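Apoptosis regulator Bcl-2 homolog (Murid herpesvirus 4, PDB 4MI8) protects against apoptosis mediated by cytotoxic cells, interacts with host BAK1 and BAX, and inhibits starvation-induced autophagy by binding host Beclin 1, contributing to latency and chronic infection. Local coordinates at residues Ile15-Ser23 with Phe93-Glu101. Residues are numbered along the deposited sequence; the frame is centred on the assembly and turned at random.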
loop_
_atom_site.group_PDB
_atom_site.type_symbol
_atom_site.label_atom_id
_atom_site.label_comp_id
_atom_site.label_asym_id
_atom_site.label_seq_id
_atom_site.Cartn_x
_atom_site.Cartn_y
_atom_site.Cartn_z
ATOM N N ILE A 15 7.017 1.734 6.194
ATOM C CA ILE A 15 5.696 1.108 6.127
ATOM C C ILE A 15 4.833 1.341 7.381
ATOM O O ILE A 15 3.561 1.603 7.330
ATOM C CB ILE A 15 5.833 -0.396 5.769
ATOM C CG1 ILE A 15 6.295 -0.555 4.291
ATOM C CG2 ILE A 15 4.469 -1.074 5.911
ATOM C CD1 ILE A 15 7.085 -1.803 3.992
ATOM N N THR A 16 5.489 1.204 8.547
ATOM C CA THR A 16 4.756 1.390 9.783
ATOM C C THR A 16 4.330 2.870 9.889
ATOM O O THR A 16 3.218 3.166 10.314
ATOM C CB THR A 16 5.668 1.101 10.973
ATOM O OG1 THR A 16 6.221 -0.215 10.856
ATOM C CG2 THR A 16 4.875 1.262 12.342
ATOM N N ALA A 17 5.218 3.806 9.530
ATOM C CA ALA A 17 4.869 5.232 9.638
ATOM C C ALA A 17 3.758 5.517 8.629
ATOM O O ALA A 17 2.821 6.257 8.951
ATOM C CB ALA A 17 6.087 6.066 9.387
ATOM N N PHE A 18 3.770 4.800 7.480
ATOM C CA PHE A 18 2.721 4.972 6.449
ATOM C C PHE A 18 1.401 4.535 7.037
ATOM O O PHE A 18 0.443 5.302 6.965
ATOM C CB PHE A 18 2.991 4.179 5.197
ATOM C CG PHE A 18 1.826 4.146 4.218
ATOM C CD1 PHE A 18 1.566 5.223 3.347
ATOM C CD2 PHE A 18 0.949 3.031 4.178
ATOM C CE1 PHE A 18 0.500 5.139 2.423
ATOM C CE2 PHE A 18 -0.095 2.954 3.265
ATOM C CZ PHE A 18 -0.333 4.006 2.387
ATOM N N LEU A 19 1.346 3.328 7.606
ATOM C CA LEU A 19 0.082 2.795 8.196
ATOM C C LEU A 19 -0.418 3.629 9.412
ATOM O O LEU A 19 -1.641 3.842 9.576
ATOM C CB LEU A 19 0.226 1.341 8.590
ATOM C CG LEU A 19 0.583 0.393 7.424
ATOM C CD1 LEU A 19 0.921 -1.011 7.984
ATOM C CD2 LEU A 19 -0.604 0.233 6.498
ATOM N N LYS A 20 0.497 4.082 10.255
ATOM C CA LYS A 20 0.095 4.857 11.453
ATOM C C LYS A 20 -0.467 6.181 10.973
ATOM O O LYS A 20 -1.513 6.639 11.490
ATOM C CB LYS A 20 1.252 5.089 12.441
ATOM C CG LYS A 20 1.814 3.817 13.057
ATOM C CD LYS A 20 2.885 4.067 14.139
ATOM C CE LYS A 20 3.204 2.728 14.815
ATOM N NZ LYS A 20 4.365 2.652 15.812
ATOM N N THR A 21 0.185 6.777 9.960
ATOM C CA THR A 21 -0.282 8.069 9.414
ATOM C C THR A 21 -1.674 7.933 8.835
ATOM O O THR A 21 -2.504 8.747 9.149
ATOM C CB THR A 21 0.675 8.700 8.355
ATOM O OG1 THR A 21 1.966 8.999 8.912
ATOM C CG2 THR A 21 0.124 9.994 7.830
ATOM N N VAL A 22 -1.944 6.937 7.982
ATOM C CA VAL A 22 -3.251 6.833 7.345
ATOM C C VAL A 22 -4.288 6.337 8.356
ATOM O O VAL A 22 -5.507 6.560 8.195
ATOM C CB VAL A 22 -3.274 5.949 6.058
ATOM C CG1 VAL A 22 -2.256 6.435 5.016
ATOM C CG2 VAL A 22 -3.071 4.466 6.378
ATOM N N SER A 23 -3.819 5.663 9.412
ATOM C CA SER A 23 -4.695 5.344 10.553
ATOM C C SER A 23 -4.890 6.497 11.555
ATOM O O SER A 23 -5.743 6.425 12.441
ATOM C CB SER A 23 -4.196 4.104 11.269
ATOM O OG SER A 23 -4.332 3.027 10.383
ATOM N N PHE A 93 0.288 -0.489 -1.684
ATOM C CA PHE A 93 0.105 0.434 -0.577
ATOM C C PHE A 93 -1.310 0.916 -0.516
ATOM O O PHE A 93 -1.774 1.248 0.571
ATOM C CB PHE A 93 1.090 1.621 -0.675
ATOM C CG PHE A 93 2.465 1.308 -0.103
ATOM C CD1 PHE A 93 2.637 1.180 1.292
ATOM C CD2 PHE A 93 3.592 1.084 -0.963
ATOM C CE1 PHE A 93 3.891 0.855 1.807
ATOM C CE2 PHE A 93 4.880 0.718 -0.414
ATOM C CZ PHE A 93 5.027 0.606 0.936
ATOM N N ASP A 94 -2.002 1.046 -1.655
ATOM C CA ASP A 94 -3.392 1.617 -1.590
ATOM C C ASP A 94 -4.293 0.580 -1.031
ATOM O O ASP A 94 -5.338 0.893 -0.411
ATOM C CB ASP A 94 -3.921 1.937 -2.994
ATOM C CG ASP A 94 -5.176 2.778 -2.962
ATOM O OD1 ASP A 94 -5.334 3.588 -2.003
ATOM O OD2 ASP A 94 -6.018 2.699 -3.911
ATOM N N VAL A 95 -3.990 -0.698 -1.326
ATOM C CA VAL A 95 -4.770 -1.752 -0.611
ATOM C C VAL A 95 -4.611 -1.645 0.904
ATOM O O VAL A 95 -5.628 -1.662 1.673
ATOM C CB VAL A 95 -4.425 -3.156 -1.103
ATOM C CG1 VAL A 95 -4.993 -4.185 -0.130
ATOM C CG2 VAL A 95 -4.865 -3.280 -2.601
ATOM N N GLY A 96 -3.358 -1.495 1.362
ATOM C CA GLY A 96 -3.112 -1.336 2.827
ATOM C C GLY A 96 -3.782 -0.055 3.353
ATOM O O GLY A 96 -4.269 -0.034 4.490
ATOM N N ARG A 97 -3.803 1.025 2.559
ATOM C CA ARG A 97 -4.459 2.243 2.992
ATOM C C ARG A 97 -5.953 2.053 3.124
ATOM O O ARG A 97 -6.549 2.588 4.054
ATOM C CB ARG A 97 -4.207 3.388 2.021
ATOM C CG ARG A 97 -4.878 4.683 2.444
ATOM C CD ARG A 97 -4.530 5.919 1.556
ATOM N NE ARG A 97 -5.016 5.763 0.180
ATOM C CZ ARG A 97 -6.013 6.502 -0.348
ATOM N NH1 ARG A 97 -6.602 7.467 0.341
ATOM N NH2 ARG A 97 -6.386 6.352 -1.602
ATOM N N TYR A 98 -6.556 1.311 2.167
ATOM C CA TYR A 98 -7.981 1.003 2.213
ATOM C C TYR A 98 -8.260 0.248 3.521
ATOM O O TYR A 98 -9.131 0.667 4.273
ATOM C CB TYR A 98 -8.439 0.107 1.044
ATOM C CG TYR A 98 -9.970 -0.095 1.068
ATOM C CD1 TYR A 98 -10.818 0.861 0.482
ATOM C CD2 TYR A 98 -10.577 -1.211 1.704
ATOM C CE1 TYR A 98 -12.213 0.733 0.512
ATOM C CE2 TYR A 98 -11.979 -1.355 1.729
ATOM C CZ TYR A 98 -12.785 -0.370 1.121
ATOM O OH TYR A 98 -14.173 -0.417 1.099
ATOM N N VAL A 99 -7.570 -0.872 3.759
ATOM C CA VAL A 99 -7.795 -1.656 4.970
ATOM C C VAL A 99 -7.770 -0.740 6.229
ATOM O O VAL A 99 -8.769 -0.667 6.966
ATOM C CB VAL A 99 -6.791 -2.793 5.155
ATOM C CG1 VAL A 99 -7.050 -3.479 6.502
ATOM C CG2 VAL A 99 -6.915 -3.783 4.019
ATOM N N CYS A 100 -6.687 0.006 6.436
ATOM C CA CYS A 100 -6.653 0.967 7.550
ATOM C C CYS A 100 -7.848 1.880 7.567
ATOM O O CYS A 100 -8.370 2.152 8.629
ATOM C CB CYS A 100 -5.443 1.864 7.527
ATOM S SG CYS A 100 -3.926 0.954 7.810
ATOM N N GLU A 101 -8.240 2.427 6.443
ATOM C CA GLU A 101 -9.126 3.557 6.476
ATOM C C GLU A 101 -10.596 3.170 6.466
ATOM O O GLU A 101 -11.444 4.004 6.677
ATOM C CB GLU A 101 -8.821 4.532 5.334
ATOM C CG GLU A 101 -7.619 5.427 5.513
ATOM C CD GLU A 101 -7.410 6.410 4.383
ATOM O OE1 GLU A 101 -7.954 6.252 3.309
ATOM O OE2 GLU A 101 -6.690 7.363 4.559
#
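Phe18 and Phe93 meet edge-to-face where helix 8-23 packs on helix 86-103, inside the all-helical Bcl-2 fold. The short axes cross at -40°, 9.1 Å apart at their closest. Phe93 offers its rim: CD1 lies over one face of the Phe18 ring, off centre, and the planes stand 72° apart. Val22 CG1 sits against the opposite face, so Phe18 is sandwiched between its own helix and the partner. With CG anti to the backbone N (chi1 170°), Phe18 reaches across far enough for CZ to come 3.6 Å from Phe93 O and to touch Arg97 CB. Ile15 meets the same Phe93 ring in its plane, CG1 to CE1 at 3.7 Å. Ile42 and Ile43 of helix 33-56 also pack on Phe18.

One turn on, Gly96 has no side chain, and Leu19 CD2 comes down near its carbonyl and reaches Cys100 SG at 3.6 Å. Val22 divides its branches: CG1 meets Arg97 across its CG and CD, the two side chains at about a right angle, while CG2 presses on Cys100 CB (3.7 Å). The guanidinium of Arg97 turns back to its own helix, where NH2 bonds Asp94 OD1 at 3.0 Å; Glu101 adds a looser charge contact. Asp94 is held in turn by Arg50 and Tyr61. On the other side of helix 86-103, Val95 packs on the bound Beclin 1 peptide. At the far end Ser23 OG lies 3.3 Å from Cys100 CB and donates to Leu19 O, reaching that carbonyl from the face opposite to Ser23 N.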